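Local coordinates for aminotransferase TlmJ (Streptoalloteichus hindustanus, PDB 5UID), which probably acts as a pyridoxal 5'-phosphate-dependent aminotransferase of the DegT/DnrJ/EryC1 family, apparently in natural product biosynthesis, at residues 59-64 with 158-163; 132-137 with 355-360. All coordinates share one frame; numbering follows the deposited sequence.

Contact 1 of 2, residues 59-64 with 158-163; sequences SCCTEG and DSACAV
Cys61 and Asp158 meet where the start of helix 61-72 faces the end of strand 155-158, a worked example of a cofactor site assembled from two strand-end loops. The Cys61 thiol runs anti to the backbone N (chi1 -176°), which carries SG across to within 3.5 Å of Asp158 OD1. That oxygen already serves the loop: it accepts a hydrogen bond from Ala160 N, with 3.3 Å between Ala160 N and Asp158 OD1, closing an Asx turn. The donor arrives on the anti side of the carboxylate, 30° out of its plane.

Packing is closest at this sulfur-carboxylate meeting and much looser beside it, where Cys61 SG stands 4.4 Å from Ala160 CB. All three touching residues are buried, and strand 178-182 backs the thiol through Val180 and Ser182; only the far end of segment 59-64, at Ser59, is partly exposed. With an alanine in place of Asp158, Ala160 N would probably lose its side-chain acceptor and a gap would open against the thiol.

The backbone N atoms of Cys61 and Thr62 hold the phosphate of the cofactor-bearing lysine at position 187, while Asp158 OD2 lies near the pyridine N1. The two segments face different groups of one cofactor, phosphate and pyridine ring; as in fold-type I aminotransferases, amides at the helix start and an acidic side chain near the ring nitrogen would probably help to seat it.

Contact 2 of 2, residues 132-137 with 355-360; sequences LHYGGY and TLCLPL
Tyr134 has its ring anti to the backbone N (chi1 -173°), and Cys357 has its sulfur beside its own backbone N (chi1 -58°); together these torsions point the phenol hydroxyl and the thiol at one another. The phenol reaches out from the loop until its hydroxyl is all that touches the strand, with Tyr134 OH 3.6 Å from Cys357 SG. The sulfur lies beyond the oxygen, bent well off the line of the CZ-OH bond, and the ring itself stays back. Thr355, two residues earlier on the same side of the strand, offers its methyl more distantly, with Thr355 CG2 4.5 Å from Tyr134 OH.

The buried hydroxyl is satisfied by a hydrogen bond to the carbonyl of Arg329, so the thiol is a packing neighbour and not its main polar partner. Likewise, Thr355 OG1 turns back to Ala351 O in the preceding helix. Phe302 meets the tyrosine ring with the two planes at about 50°.

At its root the tyrosine is set by a tight turn: Gly136 N bonds to His133 O at 2.8 Å, and Gly135 takes the positive phi that the third position of a type II beta turn favours. A loop at the end of a large-sheet strand thus leans its tyrosine on the two-stranded antiparallel sheet of 303-306 and 355-358, an interface consistent with the large and small domains of fold-type I aminotransferases.

Overall arrangement
From the N terminus, the chain passes segment 59-64 at the head of helix 61-72, and contact 1 is closed only when the strand 155-158 loop arrives, after 93 intervening residues. Segment 132-137, after strand 126-132, lies inside that loop, yet its partner 355-360 comes far beyond it, so the two contacts cross and do not nest. Strands 126-132 and 155-158 are parallel neighbours in the seven-stranded sheet, and their trailing loops touch: Cys161 CB lies 3.1 Å from His133 O. Contact 1 ties the start of helix 61-72 to the end of strand 155-158 beside the cofactor, and contact 2, with its centre about 15 Å from that of contact 1, joins the sheet to the C-terminal two-stranded sheet.

Contact 1 of 2, residues 59-64 with 158-163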
loop_
_atom_site.group_PDB
_atom_site.type_symbol
_atom_site.label_atom_id
_atom_site.label_comp_id
_atom_site.label_asym_id
_atom_site.label_seq_id
_atom_site.Cartn_x
_atom_site.Cartn_y
_atom_site.Cartn_z
ATOM N N SER A 59 1.370 4.665 -2.642
ATOM C CA SER A 59 1.300 4.048 -1.320
ATOM C C SER A 59 2.683 3.887 -0.697
ATOM O O SER A 59 2.832 4.002 0.524
ATOM C CB SER A 59 0.597 2.694 -1.413
ATOM O OG SER A 59 1.276 1.840 -2.317
ATOM N N CYS A 60 3.697 3.610 -1.509
ATOM C CA CYS A 60 5.055 3.420 -1.011
ATOM C C CYS A 60 6.010 3.467 -2.197
ATOM O O CYS A 60 5.590 3.498 -3.356
ATOM C CB CYS A 60 5.193 2.102 -0.245
ATOM S SG CYS A 60 4.921 0.628 -1.247
ATOM N N CYS A 61 7.310 3.463 -1.887
ATOM C CA CYS A 61 8.314 3.567 -2.943
ATOM C C CYS A 61 8.384 2.290 -3.769
ATOM O O CYS A 61 8.524 2.347 -4.997
ATOM C CB CYS A 61 9.680 3.887 -2.343
ATOM S SG CYS A 61 10.986 4.151 -3.574
ATOM N N THR A 62 8.306 1.131 -3.113
ATOM C CA THR A 62 8.309 -0.133 -3.842
ATOM C C THR A 62 7.192 -0.166 -4.875
ATOM O O THR A 62 7.404 -0.559 -6.028
ATOM C CB THR A 62 8.169 -1.301 -2.870
ATOM O OG1 THR A 62 9.241 -1.261 -1.919
ATOM C CG2 THR A 62 8.206 -2.622 -3.626
ATOM N N GLU A 63 5.993 0.260 -4.477
ATOM C CA GLU A 63 4.882 0.320 -5.417
ATOM C C GLU A 63 5.172 1.309 -6.536
ATOM O O GLU A 63 4.833 1.060 -7.698
ATOM C CB GLU A 63 3.600 0.696 -4.679
ATOM C CG GLU A 63 2.359 0.644 -5.539
ATOM C CD GLU A 63 1.962 -0.768 -5.917
ATOM O OE1 GLU A 63 2.424 -1.722 -5.257
ATOM O OE2 GLU A 63 1.183 -0.922 -6.879
ATOM N N GLY A 64 5.806 2.437 -6.205
ATOM C CA GLY A 64 6.225 3.366 -7.240
ATOM C C GLY A 64 7.242 2.767 -8.189
ATOM O O GLY A 64 7.238 3.073 -9.385
ATOM N N ASP A 158 15.681 5.858 -7.920
ATOM C CA ASP A 158 15.210 5.493 -6.586
ATOM C C ASP A 158 15.831 6.498 -5.625
ATOM O O ASP A 158 16.961 6.338 -5.162
ATOM C CB ASP A 158 15.584 4.054 -6.243
ATOM C CG ASP A 158 15.008 3.597 -4.907
ATOM O OD1 ASP A 158 14.472 4.442 -4.159
ATOM O OD2 ASP A 158 15.090 2.385 -4.604
ATOM N N SER A 159 15.080 7.559 -5.329
ATOM C CA SER A 159 15.554 8.660 -4.503
ATOM C C SER A 159 15.197 8.496 -3.027
ATOM O O SER A 159 15.136 9.495 -2.299
ATOM C CB SER A 159 14.995 9.981 -5.033
ATOM O OG SER A 159 15.180 10.070 -6.435
ATOM N N ALA A 160 14.974 7.263 -2.564
ATOM C CA ALA A 160 14.568 7.064 -1.176
ATOM C C ALA A 160 15.655 7.491 -0.195
ATOM O O ALA A 160 15.349 7.861 0.944
ATOM C CB ALA A 160 14.184 5.603 -0.945
ATOM N N CYS A 161 16.923 7.452 -0.611
ATOM C CA CYS A 161 18.018 7.905 0.238
ATOM C C CYS A 161 18.245 9.411 0.177
ATOM O O CYS A 161 18.996 9.938 1.006
ATOM C CB CYS A 161 19.328 7.211 -0.150
ATOM S SG CYS A 161 19.298 5.411 -0.198
ATOM N N ALA A 162 17.628 10.113 -0.772
ATOM C CA ALA A 162 18.031 11.476 -1.114
ATOM C C ALA A 162 16.806 12.382 -1.244
ATOM O O ALA A 162 16.580 13.019 -2.272
ATOM C CB ALA A 162 18.847 11.466 -2.404
ATOM N N VAL A 163 16.012 12.459 -0.172
ATOM C CA VAL A 163 14.802 13.271 -0.214
ATOM C C VAL A 163 15.118 14.763 -0.264
ATOM O O VAL A 163 14.275 15.556 -0.698
ATOM C CB VAL A 163 13.895 12.936 0.987
ATOM C CG1 VAL A 163 14.437 13.565 2.268
ATOM C CG2 VAL A 163 12.459 13.377 0.721
#

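Contact 2 of 2, residues 132-137 with 355-360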
loop_
_atom_site.group_PDB
_atom_site.type_symbol
_atom_site.label_atom_id
_atom_site.label_comp_id
_atom_site.label_asym_id
_atom_site.label_seq_id
_atom_site.Cartn_x
_atom_site.Cartn_y
_atom_site.Cartn_z
ATOM N N LEU A 132 20.176 4.549 -7.364
ATOM C CA LEU A 132 19.887 5.262 -6.130
ATOM C C LEU A 132 21.034 6.220 -5.826
ATOM O O LEU A 132 22.012 6.313 -6.572
ATOM C CB LEU A 132 19.634 4.291 -4.969
ATOM C CG LEU A 132 20.614 3.162 -4.637
ATOM C CD1 LEU A 132 21.837 3.657 -3.872
ATOM C CD2 LEU A 132 19.892 2.076 -3.848
ATOM N N HIS A 133 20.898 6.945 -4.722
ATOM C CA HIS A 133 21.875 7.942 -4.292
ATOM C C HIS A 133 22.351 7.518 -2.908
ATOM O O HIS A 133 21.812 7.974 -1.897
ATOM C CB HIS A 133 21.262 9.342 -4.283
ATOM C CG HIS A 133 20.356 9.613 -5.444
ATOM N ND1 HIS A 133 18.990 9.439 -5.378
ATOM C CD2 HIS A 133 20.622 10.036 -6.703
ATOM C CE1 HIS A 133 18.453 9.749 -6.545
ATOM N NE2 HIS A 133 19.421 10.114 -7.367
ATOM N N TYR A 134 23.368 6.654 -2.868
ATOM C CA TYR A 134 23.695 5.934 -1.643
ATOM C C TYR A 134 23.963 6.889 -0.490
ATOM O O TYR A 134 24.821 7.773 -0.584
ATOM C CB TYR A 134 24.899 5.019 -1.854
ATOM C CG TYR A 134 25.138 4.133 -0.653
ATOM C CD1 TYR A 134 24.486 2.914 -0.525
ATOM C CD2 TYR A 134 25.987 4.532 0.374
ATOM C CE1 TYR A 134 24.688 2.108 0.581
ATOM C CE2 TYR A 134 26.194 3.734 1.482
ATOM C CZ TYR A 134 25.541 2.524 1.581
ATOM O OH TYR A 134 25.748 1.727 2.683
ATOM N N GLY A 135 23.218 6.701 0.599
ATOM C CA GLY A 135 23.371 7.499 1.795
ATOM C C GLY A 135 22.955 8.943 1.667
ATOM O O GLY A 135 23.100 9.698 2.637
ATOM N N GLY A 136 22.424 9.352 0.516
ATOM C CA GLY A 136 22.146 10.737 0.225
ATOM C C GLY A 136 23.128 11.375 -0.735
ATOM O O GLY A 136 22.825 12.432 -1.300
ATOM N N TYR A 137 24.293 10.767 -0.922
ATOM C CA TYR A 137 25.257 11.243 -1.907
ATOM C C TYR A 137 24.700 11.018 -3.305
ATOM O O TYR A 137 24.378 9.874 -3.655
ATOM C CB TYR A 137 26.587 10.512 -1.760
ATOM C CG TYR A 137 27.507 11.037 -0.681
ATOM C CD1 TYR A 137 27.033 11.330 0.590
ATOM C CD2 TYR A 137 28.864 11.210 -0.932
ATOM C CE1 TYR A 137 27.882 11.801 1.580
ATOM C CE2 TYR A 137 29.718 11.676 0.047
ATOM C CZ TYR A 137 29.224 11.971 1.302
ATOM O OH TYR A 137 30.078 12.438 2.279
ATOM N N THR A 355 31.879 -2.643 4.743
ATOM C CA THR A 355 31.119 -1.455 5.098
ATOM C C THR A 355 30.210 -1.735 6.286
ATOM O O THR A 355 29.626 -2.816 6.397
ATOM C CB THR A 355 30.287 -0.967 3.909
ATOM O OG1 THR A 355 31.099 -0.962 2.728
ATOM C CG2 THR A 355 29.769 0.441 4.160
ATOM N N LEU A 356 30.107 -0.753 7.178
ATOM C CA LEU A 356 29.193 -0.801 8.309
ATOM C C LEU A 356 28.547 0.567 8.453
ATOM O O LEU A 356 29.238 1.590 8.398
ATOM C CB LEU A 356 29.918 -1.189 9.602
ATOM C CG LEU A 356 29.024 -1.518 10.800
ATOM C CD1 LEU A 356 28.241 -2.795 10.538
ATOM C CD2 LEU A 356 29.838 -1.632 12.080
ATOM N N CYS A 357 27.229 0.586 8.625
ATOM C CA CYS A 357 26.468 1.822 8.740
ATOM C C CYS A 357 26.201 2.131 10.208
ATOM O O CYS A 357 25.662 1.291 10.936
ATOM C CB CYS A 357 25.151 1.716 7.970
ATOM S SG CYS A 357 25.365 1.348 6.212
ATOM N N LEU A 358 26.577 3.337 10.633
ATOM C CA LEU A 358 26.433 3.792 12.007
ATOM C C LEU A 358 25.135 4.567 12.182
ATOM O O LEU A 358 24.590 5.110 11.217
ATOM C CB LEU A 358 27.621 4.672 12.393
ATOM C CG LEU A 358 29.023 4.096 12.194
ATOM C CD1 LEU A 358 30.062 5.068 12.729
ATOM C CD2 LEU A 358 29.161 2.732 12.855
ATOM N N PRO A 359 24.612 4.631 13.408
ATOM C CA PRO A 359 23.375 5.386 13.651
ATOM C C PRO A 359 23.468 6.819 13.145
ATOM O O PRO A 359 24.417 7.545 13.445
ATOM C CB PRO A 359 23.234 5.338 15.176
ATOM C CG PRO A 359 23.925 4.081 15.571
ATOM C CD PRO A 359 25.083 3.941 14.624
ATOM N N LEU A 360 22.466 7.224 12.364
ATOM C CA LEU A 360 22.420 8.582 11.823
ATOM C C LEU A 360 20.954 8.950 11.614
ATOM O O LEU A 360 20.327 8.483 10.659
ATOM C CB LEU A 360 23.212 8.685 10.529
ATOM C CG LEU A 360 23.189 10.057 9.850
ATOM C CD1 LEU A 360 23.773 11.119 10.769
ATOM C CD2 LEU A 360 23.935 10.013 8.524
#